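Phosphotriesterase homology protein (Escherichia coli, PDB 1BF6) hydrolyses phosphorylated glyceryl acetates, probably acting on phosphoglycerol esters, and also aromatic acetates and propionates, using two zinc ions. Local coordinates at residues T8-H13 with M238-T244; E38-L42 with Y255-Y259; T54-R60 with C79-Y83; A203-F207 with N285-F290. One frame throughout, in Å; residues are numbered along the deposited sequence.

Overall arrangement
The four contacts lie within one TIM-barrel domain of the phosphotriesterase family. Interaction 1 sits closest to the middle, where strands 7-12 and 237-239 meet and one zinc ion is held. Interaction 2 joins helix 32-44 to the loop before helix 259-270, its centre about 11 Å from that of interaction 1. Interaction 3, about 15 Å from interaction 1 between centres, lies in the loop after strand 47-52 and the end of strand 75-80. Along the chain it is nested inside interactions 1 and 2. Interaction 4 joins strand 204-207 to the last helix, about 20 Å from interaction 3 between centres. Interaction 1 pairs the first strand with the last, and the other three touch it.

Interaction 1: residues T8-H13 with M238-T244. With ZN (zinc ion), chain C; SO4 (sulfate ion), chain F.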
loop_
_atom_site.group_PDB
_atom_site.type_symbol
_atom_site.label_atom_id
_atom_site.label_comp_id
_atom_site.label_asym_id
_atom_site.label_seq_id
_atom_site.Cartn_x
_atom_site.Cartn_y
_atom_site.Cartn_z
ATOM N N THR A 8 8.875 -5.398 -6.272
ATOM C CA THR A 8 7.566 -4.766 -6.152
ATOM C C THR A 8 7.521 -3.845 -4.931
ATOM O O THR A 8 7.903 -4.250 -3.823
ATOM C CB THR A 8 6.435 -5.845 -5.994
ATOM O OG1 THR A 8 6.373 -6.668 -7.162
ATOM C CG2 THR A 8 5.074 -5.178 -5.762
ATOM N N LEU A 9 7.101 -2.593 -5.144
ATOM C CA LEU A 9 6.929 -1.627 -4.050
ATOM C C LEU A 9 5.453 -1.851 -3.689
ATOM O O LEU A 9 4.566 -1.556 -4.480
ATOM C CB LEU A 9 7.177 -0.195 -4.535
ATOM C CG LEU A 9 8.609 0.338 -4.343
ATOM C CD1 LEU A 9 9.637 -0.604 -4.937
ATOM C CD2 LEU A 9 8.728 1.733 -4.941
ATOM N N ALA A 10 5.228 -2.403 -2.503
ATOM C CA ALA A 10 3.894 -2.794 -2.032
ATOM C C ALA A 10 2.868 -1.717 -1.688
ATOM O O ALA A 10 1.688 -2.031 -1.526
ATOM C CB ALA A 10 4.044 -3.750 -0.847
ATOM N N HIS A 11 3.298 -0.461 -1.590
ATOM C CA HIS A 11 2.378 0.619 -1.209
ATOM C C HIS A 11 2.894 1.979 -1.643
ATOM O O HIS A 11 3.701 2.592 -0.945
ATOM C CB HIS A 11 2.200 0.625 0.306
ATOM C CG HIS A 11 1.131 1.560 0.784
ATOM N ND1 HIS A 11 -0.017 1.145 1.432
ATOM C CD2 HIS A 11 1.034 2.912 0.682
ATOM C CE1 HIS A 11 -0.759 2.218 1.704
ATOM N NE2 HIS A 11 -0.165 3.308 1.270
ATOM N N GLU A 12 2.386 2.460 -2.767
ATOM C CA GLU A 12 2.801 3.741 -3.313
ATOM C C GLU A 12 1.644 4.520 -3.916
ATOM O O GLU A 12 0.541 3.997 -4.109
ATOM C CB GLU A 12 3.828 3.522 -4.431
ATOM C CG GLU A 12 5.107 2.823 -4.006
ATOM C CD GLU A 12 5.855 3.566 -2.927
ATOM O OE1 GLU A 12 5.716 4.805 -2.819
ATOM O OE2 GLU A 12 6.592 2.908 -2.173
ATOM N N HIS A 13 1.918 5.785 -4.214
ATOM C CA HIS A 13 0.964 6.648 -4.876
ATOM C C HIS A 13 1.701 7.267 -6.037
ATOM O O HIS A 13 2.810 7.764 -5.851
ATOM C CB HIS A 13 0.478 7.756 -3.946
ATOM C CG HIS A 13 -0.305 7.248 -2.789
ATOM N ND1 HIS A 13 -1.636 6.895 -2.859
ATOM C CD2 HIS A 13 0.095 6.937 -1.534
ATOM C CE1 HIS A 13 -1.987 6.384 -1.683
ATOM N NE2 HIS A 13 -0.968 6.392 -0.853
ATOM N N MET A 238 6.455 -7.176 3.649
ATOM C CA MET A 238 6.615 -6.469 2.388
ATOM C C MET A 238 7.048 -5.024 2.694
ATOM O O MET A 238 6.865 -4.541 3.823
ATOM C CB MET A 238 5.372 -6.570 1.511
ATOM C CG MET A 238 5.132 -8.014 1.049
ATOM S SD MET A 238 3.920 -8.213 -0.249
ATOM C CE MET A 238 2.411 -7.885 0.662
ATOM N N LEU A 239 7.640 -4.358 1.700
ATOM C CA LEU A 239 8.206 -3.017 1.884
ATOM C C LEU A 239 7.782 -1.967 0.874
ATOM O O LEU A 239 7.429 -2.288 -0.259
ATOM C CB LEU A 239 9.746 -3.119 1.812
ATOM C CG LEU A 239 10.475 -4.207 2.618
ATOM C CD1 LEU A 239 11.957 -4.226 2.225
ATOM C CD2 LEU A 239 10.334 -3.983 4.100
ATOM N N SER A 240 7.877 -0.698 1.295
ATOM C CA SER A 240 7.564 0.447 0.440
ATOM C C SER A 240 7.921 1.799 1.096
ATOM O O SER A 240 8.380 1.840 2.239
ATOM C CB SER A 240 6.089 0.434 0.002
ATOM O OG SER A 240 5.995 0.417 -1.419
ATOM N N MET A 241 7.699 2.881 0.350
ATOM C CA MET A 241 7.986 4.256 0.789
ATOM C C MET A 241 6.712 5.072 1.084
ATOM O O MET A 241 6.744 6.068 1.825
ATOM C CB MET A 241 8.751 4.997 -0.321
ATOM C CG MET A 241 10.035 4.324 -0.807
ATOM S SD MET A 241 11.235 4.253 0.482
ATOM C CE MET A 241 11.602 5.995 0.658
ATOM N N ASP A 242 5.599 4.661 0.474
ATOM C CA ASP A 242 4.324 5.374 0.597
ATOM C C ASP A 242 4.499 6.860 0.220
ATOM O O ASP A 242 4.164 7.750 1.021
ATOM C CB ASP A 242 3.740 5.254 2.009
ATOM C CG ASP A 242 2.330 5.824 2.112
ATOM O OD1 ASP A 242 1.670 5.991 1.061
ATOM O OD2 ASP A 242 1.903 6.121 3.233
ATOM N N ILE A 243 5.079 7.111 -0.961
ATOM C CA ILE A 243 5.275 8.481 -1.463
ATOM C C ILE A 243 3.874 9.090 -1.651
ATOM O O ILE A 243 2.989 8.455 -2.242
ATOM C CB ILE A 243 6.042 8.500 -2.812
ATOM C CG1 ILE A 243 7.476 7.982 -2.625
ATOM C CG2 ILE A 243 6.042 9.894 -3.414
ATOM C CD1 ILE A 243 8.287 8.746 -1.600
ATOM N N THR A 244 3.687 10.306 -1.139
ATOM C CA THR A 244 2.393 10.990 -1.198
ATOM C C THR A 244 2.461 12.483 -1.554
ATOM O O THR A 244 1.440 13.079 -1.885
ATOM C CB THR A 244 1.667 10.908 0.173
ATOM O OG1 THR A 244 2.482 11.515 1.185
ATOM C CG2 THR A 244 1.378 9.462 0.584
HETATM ZN ZN ZN C . -0.698 5.516 1.107
HETATM S S SO4 F . 2.482 12.186 4.855
HETATM O O1 SO4 F . 2.506 13.475 5.540
HETATM O O2 SO4 F . 1.544 12.279 3.655
HETATM O O3 SO4 F . 3.875 11.763 4.311
HETATM O O4 SO4 F . 2.044 11.102 5.836
HETATM O O HOH W 1 7.725 -5.603 -0.983
#
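One of the two zinc ions is bound here, at the C-terminal ends of TIM-barrel strands 7-12 and 237-239. His-11 and His-13 make the HxH pair of the metallo-dependent hydrolases. His-11 NE2 lies 2.3 Å and His-13 NE2 2.2 Å from the zinc ion. Asp-242 OD1 joins them at 2.4 Å, and Glu-124, shared with the second zinc ion, completes the protein ligands. The Asp-242 carboxylate runs alongside both rings, its plane turned 80° from that of His-11 and 44° from that of His-13.

Next to these ligands, the Glu-12 carboxylate faces the backbone of 240-243. Its chain bends at chi2 (-59°), which curls the carboxylate toward the backbone N-H groups of Met-241 and Ile-243. OE2 of Glu-12 takes the hydroxyl of Ser-240 OG at 2.7 Å on its anti side and Met-241 N at 2.8 Å on its syn side. OE1 of Glu-12 accepts a nearly straight bond from Ile-243 N at 3.0 Å. Ser-240 OG in turn accepts from His-11 N at 2.8 Å, linking the carboxylate to the backbone of a metal ligand. Ala-10 N bonds to Leu-239 O at 3.1 Å.

His-13 ND1 is hydrogen-bonded to Thr-54 OG1. Strand 47-52 borders Leu-9 and Glu-12. Helix 259-270 packs outside on Leu-239; the end of helix 275-289 meets Met-238 beyond the strand starts.

Interaction 2: residues E38-L42 with Y255-Y259; sequences EMNDL and YGYDY
Glu-38 of helix 32-44 meets the loop at Tyr-257. Its CB lies 3.5 Å from CD1 of the tyrosine ring, and the two side chains cross at about a right angle. The chain of Glu-38 bends at chi2 (-90°), which carries the carboxylate past the ring to the backbone. There OE1 of Glu-38 accepts from Tyr-257 N at 3.2 Å. The donor comes from above the carboxylate plane, 45° out of it. A water also donates to Glu-38 OE1 and to Glu-38 O, and accepts from Asp-258 N, so it bridges helix and loop.

Met-39 starts out facing away from the loop, but its chain folds at chi2 and chi3 and brings CE over the Tyr-257 ring. This methyl sits 3.6 Å from the ring centroid, only 11° off the normal, a CH-pi contact. SD lies further out above the same face in a Met-aromatic contact. The loop carrying this ring follows strand 237-239 of the TIM barrel and makes a type I turn, Gly-256 to Tyr-259, that leads into helix 259-270. Tyr-257 OH reaches inward to His-13 O, next to the zinc site.

Asp-41 puts CB 3.4 Å from Asp-258 OD2. The carboxylates of Glu-38, Asp-41 and Asp-258 gather near one another, and Lys-250 forms salt bridges with all three, which probably offsets their mutual repulsion. A second water joins Asp-41 O to Asp-258 OD2.

Leu-42 lays CD2 3.8 Å from Tyr-257 CB and 3.6 Å from Asp-258 N.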
loop_
_atom_site.group_PDB
_atom_site.type_symbol
_atom_site.label_atom_id
_atom_site.label_comp_id
_atom_site.label_asym_id
_atom_site.label_seq_id
_atom_site.Cartn_x
_atom_site.Cartn_y
_atom_site.Cartn_z
ATOM N N GLU A 38 11.047 8.983 -12.051
ATOM C CA GLU A 38 11.206 8.178 -10.842
ATOM C C GLU A 38 10.970 6.695 -11.139
ATOM O O GLU A 38 11.604 5.831 -10.539
ATOM C CB GLU A 38 10.234 8.642 -9.761
ATOM C CG GLU A 38 10.470 10.077 -9.269
ATOM C CD GLU A 38 11.437 10.175 -8.095
ATOM O OE1 GLU A 38 11.898 9.136 -7.570
ATOM O OE2 GLU A 38 11.719 11.316 -7.668
ATOM N N MET A 39 10.049 6.400 -12.055
ATOM C CA MET A 39 9.761 5.006 -12.400
ATOM C C MET A 39 10.925 4.433 -13.196
ATOM O O MET A 39 11.278 3.275 -13.017
ATOM C CB MET A 39 8.431 4.871 -13.161
ATOM C CG MET A 39 7.190 5.265 -12.340
ATOM S SD MET A 39 6.955 4.392 -10.775
ATOM C CE MET A 39 7.382 5.689 -9.549
ATOM N N ASN A 40 11.545 5.252 -14.045
ATOM C CA ASN A 40 12.708 4.812 -14.815
ATOM C C ASN A 40 13.865 4.503 -13.858
ATOM O O ASN A 40 14.594 3.529 -14.054
ATOM C CB ASN A 40 13.139 5.876 -15.829
ATOM C CG ASN A 40 12.189 5.987 -17.007
ATOM O OD1 ASN A 40 12.123 7.025 -17.669
ATOM N ND2 ASN A 40 11.472 4.915 -17.294
ATOM N N ASP A 41 14.012 5.314 -12.807
ATOM C CA ASP A 41 15.063 5.102 -11.805
ATOM C C ASP A 41 14.806 3.778 -11.077
ATOM O O ASP A 41 15.733 3.021 -10.781
ATOM C CB ASP A 41 15.081 6.240 -10.771
ATOM C CG ASP A 41 15.468 7.595 -11.367
ATOM O OD1 ASP A 41 15.792 7.677 -12.575
ATOM O OD2 ASP A 41 15.428 8.587 -10.609
ATOM N N LEU A 42 13.540 3.521 -10.759
ATOM C CA LEU A 42 13.173 2.283 -10.089
ATOM C C LEU A 42 13.517 1.079 -10.975
ATOM O O LEU A 42 14.040 0.078 -10.487
ATOM C CB LEU A 42 11.673 2.264 -9.761
ATOM C CG LEU A 42 11.155 3.083 -8.580
ATOM C CD1 LEU A 42 9.633 2.895 -8.488
ATOM C CD2 LEU A 42 11.829 2.659 -7.287
ATOM N N TYR A 255 13.583 12.642 -1.596
ATOM C CA TYR A 255 14.339 11.396 -1.638
ATOM C C TYR A 255 13.950 10.413 -2.741
ATOM O O TYR A 255 14.752 9.553 -3.108
ATOM C CB TYR A 255 14.294 10.718 -0.266
ATOM C CG TYR A 255 12.906 10.630 0.335
ATOM C CD1 TYR A 255 12.375 11.690 1.085
ATOM C CD2 TYR A 255 12.119 9.490 0.160
ATOM C CE1 TYR A 255 11.089 11.613 1.647
ATOM C CE2 TYR A 255 10.831 9.407 0.718
ATOM C CZ TYR A 255 10.326 10.468 1.453
ATOM O OH TYR A 255 9.050 10.394 1.973
ATOM N N GLY A 256 12.729 10.543 -3.262
ATOM C CA GLY A 256 12.258 9.661 -4.325
ATOM C C GLY A 256 11.911 8.226 -3.927
ATOM O O GLY A 256 12.248 7.754 -2.821
ATOM N N TYR A 257 11.230 7.532 -4.841
ATOM C CA TYR A 257 10.827 6.139 -4.628
ATOM C C TYR A 257 12.026 5.204 -4.500
ATOM O O TYR A 257 12.034 4.314 -3.645
ATOM C CB TYR A 257 9.959 5.634 -5.784
ATOM C CG TYR A 257 8.687 6.412 -6.009
ATOM C CD1 TYR A 257 8.698 7.592 -6.741
ATOM C CD2 TYR A 257 7.465 5.955 -5.500
ATOM C CE1 TYR A 257 7.543 8.302 -6.964
ATOM C CE2 TYR A 257 6.287 6.660 -5.721
ATOM C CZ TYR A 257 6.338 7.835 -6.456
ATOM O OH TYR A 257 5.198 8.558 -6.688
ATOM N N ASP A 258 13.044 5.418 -5.335
ATOM C CA ASP A 258 14.234 4.562 -5.305
ATOM C C ASP A 258 15.129 4.707 -4.081
ATOM O O ASP A 258 16.177 4.075 -4.012
ATOM C CB ASP A 258 15.040 4.669 -6.606
ATOM C CG ASP A 258 15.756 6.015 -6.774
ATOM O OD1 ASP A 258 15.544 6.963 -5.984
ATOM O OD2 ASP A 258 16.538 6.112 -7.739
ATOM N N TYR A 259 14.731 5.552 -3.130
ATOM C CA TYR A 259 15.475 5.722 -1.885
ATOM C C TYR A 259 15.530 4.354 -1.205
ATOM O O TYR A 259 16.483 4.032 -0.502
ATOM C CB TYR A 259 14.754 6.718 -0.971
ATOM C CG TYR A 259 15.356 6.882 0.395
ATOM C CD1 TYR A 259 14.967 6.070 1.465
ATOM C CD2 TYR A 259 16.285 7.890 0.640
ATOM C CE1 TYR A 259 15.490 6.267 2.747
ATOM C CE2 TYR A 259 16.806 8.096 1.911
ATOM C CZ TYR A 259 16.407 7.285 2.954
ATOM O OH TYR A 259 16.934 7.507 4.199
HETATM O O HOH W 2 12.685 6.701 -7.973
HETATM O O HOH W 3 17.890 4.131 -8.955
#

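Interaction 3: residues T54-R60 with C79-Y83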
loop_
_atom_site.group_PDB
_atom_site.type_symbol
_atom_site.label_atom_id
_atom_site.label_comp_id
_atom_site.label_asym_id
_atom_site.label_seq_id
_atom_site.Cartn_x
_atom_site.Cartn_y
_atom_site.Cartn_z
ATOM N N THR A 54 -4.056 4.633 -4.321
ATOM C CA THR A 54 -4.988 5.754 -4.424
ATOM C C THR A 54 -6.354 5.278 -4.918
ATOM O O THR A 54 -6.486 4.949 -6.087
ATOM C CB THR A 54 -4.480 6.839 -5.435
ATOM O OG1 THR A 54 -3.120 7.197 -5.136
ATOM C CG2 THR A 54 -5.340 8.095 -5.364
ATOM N N ASN A 55 -7.347 5.209 -4.028
ATOM C CA ASN A 55 -8.684 4.824 -4.478
ATOM C C ASN A 55 -9.420 6.048 -5.061
ATOM O O ASN A 55 -8.899 7.183 -5.029
ATOM C CB ASN A 55 -9.499 4.038 -3.423
ATOM C CG ASN A 55 -9.374 4.580 -2.019
ATOM O OD1 ASN A 55 -9.654 5.748 -1.756
ATOM N ND2 ASN A 55 -9.025 3.701 -1.083
ATOM N N ARG A 56 -10.599 5.829 -5.635
ATOM C CA ARG A 56 -11.323 6.909 -6.299
ATOM C C ARG A 56 -11.337 8.301 -5.669
ATOM O O ARG A 56 -10.857 9.260 -6.276
ATOM C CB ARG A 56 -12.755 6.485 -6.644
ATOM C CG ARG A 56 -13.477 7.539 -7.453
ATOM C CD ARG A 56 -14.767 7.021 -8.052
ATOM N NE ARG A 56 -15.506 8.111 -8.679
ATOM C CZ ARG A 56 -16.674 7.972 -9.296
ATOM N NH1 ARG A 56 -17.246 6.779 -9.383
ATOM N NH2 ARG A 56 -17.292 9.042 -9.794
ATOM N N TYR A 57 -11.860 8.394 -4.452
ATOM C CA TYR A 57 -11.990 9.668 -3.766
ATOM C C TYR A 57 -10.755 10.208 -3.052
ATOM O O TYR A 57 -10.836 11.142 -2.246
ATOM C CB TYR A 57 -13.237 9.650 -2.892
ATOM C CG TYR A 57 -14.479 9.377 -3.727
ATOM C CD1 TYR A 57 -15.099 10.400 -4.450
ATOM C CD2 TYR A 57 -14.990 8.076 -3.856
ATOM C CE1 TYR A 57 -16.194 10.138 -5.293
ATOM C CE2 TYR A 57 -16.082 7.810 -4.691
ATOM C CZ TYR A 57 -16.675 8.840 -5.404
ATOM O OH TYR A 57 -17.746 8.574 -6.227
ATOM N N MET A 58 -9.609 9.612 -3.378
ATOM C CA MET A 58 -8.321 10.046 -2.866
ATOM C C MET A 58 -7.663 10.789 -4.032
ATOM O O MET A 58 -6.559 11.327 -3.904
ATOM C CB MET A 58 -7.454 8.848 -2.456
ATOM C CG MET A 58 -7.786 8.260 -1.092
ATOM S SD MET A 58 -6.965 6.674 -0.804
ATOM C CE MET A 58 -5.305 7.239 -0.279
ATOM N N GLY A 59 -8.347 10.826 -5.170
ATOM C CA GLY A 59 -7.815 11.516 -6.331
ATOM C C GLY A 59 -7.141 10.620 -7.352
ATOM O O GLY A 59 -6.220 11.059 -8.055
ATOM N N ARG A 60 -7.603 9.370 -7.448
ATOM C CA ARG A 60 -7.048 8.417 -8.406
ATOM C C ARG A 60 -7.220 8.926 -9.837
ATOM O O ARG A 60 -8.167 9.654 -10.145
ATOM C CB ARG A 60 -7.741 7.049 -8.252
ATOM C CG ARG A 60 -7.167 5.909 -9.127
ATOM C CD ARG A 60 -8.016 4.626 -9.003
ATOM N NE ARG A 60 -9.342 4.822 -9.590
ATOM C CZ ARG A 60 -10.459 4.230 -9.169
ATOM N NH1 ARG A 60 -10.436 3.374 -8.156
ATOM N NH2 ARG A 60 -11.618 4.555 -9.724
ATOM N N CYS A 79 -5.984 0.259 -7.484
ATOM C CA CYS A 79 -6.852 -0.219 -6.401
ATOM C C CYS A 79 -8.279 0.338 -6.426
ATOM O O CYS A 79 -8.617 1.219 -7.228
ATOM C CB CYS A 79 -6.233 0.108 -5.042
ATOM S SG CYS A 79 -6.264 1.882 -4.590
ATOM N N THR A 80 -9.115 -0.222 -5.557
ATOM C CA THR A 80 -10.506 0.217 -5.389
ATOM C C THR A 80 -10.824 0.188 -3.898
ATOM O O THR A 80 -10.356 -0.697 -3.170
ATOM C CB THR A 80 -11.542 -0.684 -6.149
ATOM O OG1 THR A 80 -12.864 -0.177 -5.896
ATOM C CG2 THR A 80 -11.481 -2.137 -5.682
ATOM N N GLY A 81 -11.587 1.175 -3.425
ATOM C CA GLY A 81 -11.951 1.196 -2.018
ATOM C C GLY A 81 -12.277 2.582 -1.494
ATOM O O GLY A 81 -12.547 3.498 -2.271
ATOM N N TYR A 82 -12.324 2.701 -0.175
ATOM C CA TYR A 82 -12.575 3.975 0.501
ATOM C C TYR A 82 -11.490 4.130 1.566
ATOM O O TYR A 82 -11.110 3.161 2.236
ATOM C CB TYR A 82 -13.991 4.036 1.088
ATOM C CG TYR A 82 -15.042 4.343 0.033
ATOM C CD1 TYR A 82 -15.646 3.316 -0.705
ATOM C CD2 TYR A 82 -15.405 5.665 -0.258
ATOM C CE1 TYR A 82 -16.575 3.598 -1.705
ATOM C CE2 TYR A 82 -16.339 5.960 -1.254
ATOM C CZ TYR A 82 -16.918 4.922 -1.978
ATOM O OH TYR A 82 -17.798 5.211 -3.001
ATOM N N TYR A 83 -11.006 5.361 1.716
ATOM C CA TYR A 83 -9.896 5.697 2.608
ATOM C C TYR A 83 -10.073 5.588 4.125
ATOM O O TYR A 83 -9.740 4.566 4.712
ATOM C CB TYR A 83 -9.367 7.068 2.189
ATOM C CG TYR A 83 -8.009 7.446 2.741
ATOM C CD1 TYR A 83 -7.082 6.479 3.117
ATOM C CD2 TYR A 83 -7.663 8.790 2.888
ATOM C CE1 TYR A 83 -5.845 6.843 3.633
ATOM C CE2 TYR A 83 -6.437 9.165 3.393
ATOM C CZ TYR A 83 -5.531 8.192 3.770
ATOM O OH TYR A 83 -4.334 8.590 4.313
HETATM O O HOH W 4 -5.123 3.219 -7.913
HETATM O O HOH W 5 -12.289 6.307 -2.281
HETATM O O HOH W 6 -12.271 3.335 -5.416
#
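Asn-55 and Thr-80 bring the two backbones closest, with their CA atoms 5.0 Å apart, and from there the chain of 54-60 curls through a turn while 79-83 runs past it. Three waters fill in between the backbones. One links Thr-54 O to Cys-79 N, another donates to both Asn-55 OD1 and Gly-81 O, and the third accepts from Arg-56 N and Gly-81 N.

Asn-55 lays its side chain against the peptide of Gly-81, with CB 3.3 Å from Gly-81 O. Its ND2 bonds to Ala-123 O in the next strand. Cys-79 SG rests 3.4 Å from Thr-54 C. Arg-60 bends at chi3 (67°), which turns the guanidinium back toward the strand end. NH1 of Arg-60 donates to Cys-79 O at 3.0 Å, in the carbonyl plane. The bond is bent, with an N-H...O angle of 130°, and the oxygen is tilted out of the guanidinium plane. Glu-107 and Asp-113 take the other guanidinium nitrogens in salt bridges.

Two aromatic contacts complete the join. The side chains of Tyr-57 and Tyr-82 run side by side, with ring planes 15° apart. The rings are slid past each other and barely overlap; their nearest ring carbons, Tyr-57 CD2 and Tyr-82 CE2, are 3.6 Å apart. Met-58 crosses Tyr-83 at about a right angle and places CE over the centre of its ring, 3.9 Å from the centroid.

Tyr-83 also packs edge-to-face with the zinc ligand His-157. Both segments lie at the C-terminal ends of parallel strands, 47-52 and 75-80, the end that carries the active site in TIM barrels.

Interaction 4: residues A203-F207 with N285-F290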
loop_
_atom_site.group_PDB
_atom_site.type_symbol
_atom_site.label_atom_id
_atom_site.label_comp_id
_atom_site.label_asym_id
_atom_site.label_seq_id
_atom_site.Cartn_x
_atom_site.Cartn_y
_atom_site.Cartn_z
ATOM N N ALA A 203 -1.759 -13.019 8.502
ATOM C CA ALA A 203 -1.736 -11.857 7.630
ATOM C C ALA A 203 -0.303 -11.433 7.255
ATOM O O ALA A 203 0.672 -11.934 7.842
ATOM C CB ALA A 203 -2.470 -10.692 8.312
ATOM N N TYR A 204 -0.189 -10.620 6.200
ATOM C CA TYR A 204 1.105 -10.055 5.786
ATOM C C TYR A 204 1.161 -8.663 6.425
ATOM O O TYR A 204 0.114 -8.053 6.710
ATOM C CB TYR A 204 1.208 -9.897 4.278
ATOM C CG TYR A 204 1.506 -11.175 3.531
ATOM C CD1 TYR A 204 0.525 -12.149 3.361
ATOM C CD2 TYR A 204 2.762 -11.388 2.947
ATOM C CE1 TYR A 204 0.776 -13.302 2.626
ATOM C CE2 TYR A 204 3.031 -12.539 2.203
ATOM C CZ TYR A 204 2.027 -13.496 2.047
ATOM O OH TYR A 204 2.263 -14.638 1.314
ATOM N N VAL A 205 2.372 -8.194 6.714
ATOM C CA VAL A 205 2.584 -6.877 7.316
ATOM C C VAL A 205 3.511 -6.046 6.423
ATOM O O VAL A 205 4.335 -6.592 5.679
ATOM C CB VAL A 205 3.171 -6.970 8.748
ATOM C CG1 VAL A 205 2.145 -7.591 9.705
ATOM C CG2 VAL A 205 4.484 -7.783 8.746
ATOM N N GLN A 206 3.347 -4.726 6.478
ATOM C CA GLN A 206 4.159 -3.838 5.666
ATOM C C GLN A 206 4.932 -2.759 6.410
ATOM O O GLN A 206 4.434 -2.151 7.354
ATOM C CB GLN A 206 3.303 -3.175 4.599
ATOM C CG GLN A 206 2.842 -4.132 3.542
ATOM C CD GLN A 206 1.855 -3.533 2.584
ATOM O OE1 GLN A 206 1.559 -2.320 2.614
ATOM N NE2 GLN A 206 1.309 -4.383 1.729
ATOM N N PHE A 207 6.204 -2.625 6.029
ATOM C CA PHE A 207 7.090 -1.589 6.543
ATOM C C PHE A 207 7.121 -0.718 5.289
ATOM O O PHE A 207 7.998 -0.861 4.423
ATOM C CB PHE A 207 8.490 -2.149 6.870
ATOM C CG PHE A 207 8.560 -2.925 8.174
ATOM C CD1 PHE A 207 7.716 -4.018 8.415
ATOM C CD2 PHE A 207 9.480 -2.569 9.163
ATOM C CE1 PHE A 207 7.788 -4.735 9.622
ATOM C CE2 PHE A 207 9.559 -3.278 10.368
ATOM C CZ PHE A 207 8.709 -4.366 10.600
ATOM N N ASN A 285 7.617 -12.474 -1.872
ATOM C CA ASN A 285 6.363 -12.137 -1.200
ATOM C C ASN A 285 5.315 -11.470 -2.097
ATOM O O ASN A 285 4.186 -11.941 -2.168
ATOM C CB ASN A 285 6.620 -11.303 0.072
ATOM C CG ASN A 285 7.258 -12.113 1.183
ATOM O OD1 ASN A 285 7.441 -13.324 1.064
ATOM N ND2 ASN A 285 7.599 -11.446 2.272
ATOM N N PRO A 286 5.674 -10.383 -2.806
ATOM C CA PRO A 286 4.705 -9.709 -3.681
ATOM C C PRO A 286 4.169 -10.619 -4.790
ATOM O O PRO A 286 2.974 -10.587 -5.113
ATOM C CB PRO A 286 5.520 -8.566 -4.276
ATOM C CG PRO A 286 6.489 -8.241 -3.200
ATOM C CD PRO A 286 6.929 -9.607 -2.729
ATOM N N SER A 287 5.065 -11.395 -5.401
ATOM C CA SER A 287 4.678 -12.318 -6.464
ATOM C C SER A 287 3.645 -13.328 -5.956
ATOM O O SER A 287 2.722 -13.677 -6.678
ATOM C CB SER A 287 5.904 -13.055 -7.004
ATOM O OG SER A 287 6.812 -12.146 -7.609
ATOM N N GLN A 288 3.794 -13.765 -4.709
ATOM C CA GLN A 288 2.873 -14.728 -4.107
ATOM C C GLN A 288 1.575 -14.068 -3.645
ATOM O O GLN A 288 0.497 -14.664 -3.753
ATOM C CB GLN A 288 3.528 -15.418 -2.900
ATOM C CG GLN A 288 4.849 -16.129 -3.204
ATOM C CD GLN A 288 5.575 -16.640 -1.954
ATOM O OE1 GLN A 288 5.301 -16.208 -0.826
ATOM N NE2 GLN A 288 6.523 -17.555 -2.159
ATOM N N PHE A 289 1.668 -12.819 -3.185
ATOM C CA PHE A 289 0.508 -12.110 -2.647
ATOM C C PHE A 289 -0.384 -11.358 -3.626
ATOM O O PHE A 289 -1.612 -11.515 -3.595
ATOM C CB PHE A 289 0.960 -11.164 -1.521
ATOM C CG PHE A 289 -0.170 -10.481 -0.796
ATOM C CD1 PHE A 289 -0.695 -9.271 -1.267
ATOM C CD2 PHE A 289 -0.708 -11.046 0.353
ATOM C CE1 PHE A 289 -1.747 -8.637 -0.596
ATOM C CE2 PHE A 289 -1.764 -10.419 1.038
ATOM C CZ PHE A 289 -2.280 -9.211 0.559
ATOM N N PHE A 290 0.226 -10.546 -4.481
ATOM C CA PHE A 290 -0.502 -9.711 -5.435
ATOM C C PHE A 290 -1.063 -10.375 -6.670
ATOM O O PHE A 290 -1.878 -9.778 -7.379
ATOM C CB PHE A 290 0.341 -8.486 -5.824
ATOM C CG PHE A 290 0.632 -7.583 -4.669
ATOM C CD1 PHE A 290 -0.401 -6.873 -4.047
ATOM C CD2 PHE A 290 1.911 -7.502 -4.136
ATOM C CE1 PHE A 290 -0.158 -6.101 -2.903
ATOM C CE2 PHE A 290 2.167 -6.732 -2.990
ATOM C CZ PHE A 290 1.132 -6.031 -2.371
#
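Tyr-204 and Phe-289 pack ring against ring at the N-terminal end of the TIM barrel, which the end of helix 275-289 covers. Tyr-204 points into the barrel from strand 204-207, while helix 192-200 packs on the outer face of that strand. The segment axes come within 11.5 Å at an angle of 135°, so side chains alone span the gap. The tight part is a T-shaped stack. The edge of Phe-289 points at the face of Tyr-204, with centroids 4.9 Å apart and planes at 64°. Phe-289 CG stands anti to its own backbone N (chi1 -174°), which sends the ring from the helix toward the strand. Arg-180, a glucose-binding residue, makes a cation-pi contact with Phe-289 and also bonds to its carbonyl.

Around this pair the contact loosens. Asn-285 CB approaches the edge of the Tyr-204 ring only at 4.4 Å, and its amide is turned to the carbonyls of Val-237 and Leu-234. Gln-288 is on the solvent side, where its OE1 stays 4.0 Å from Tyr-204 OH. Back in the buried part, Phe-289 CD2 sits over the rim of the Tyr-204 ring, 3.4 Å from CD1 of Tyr-204.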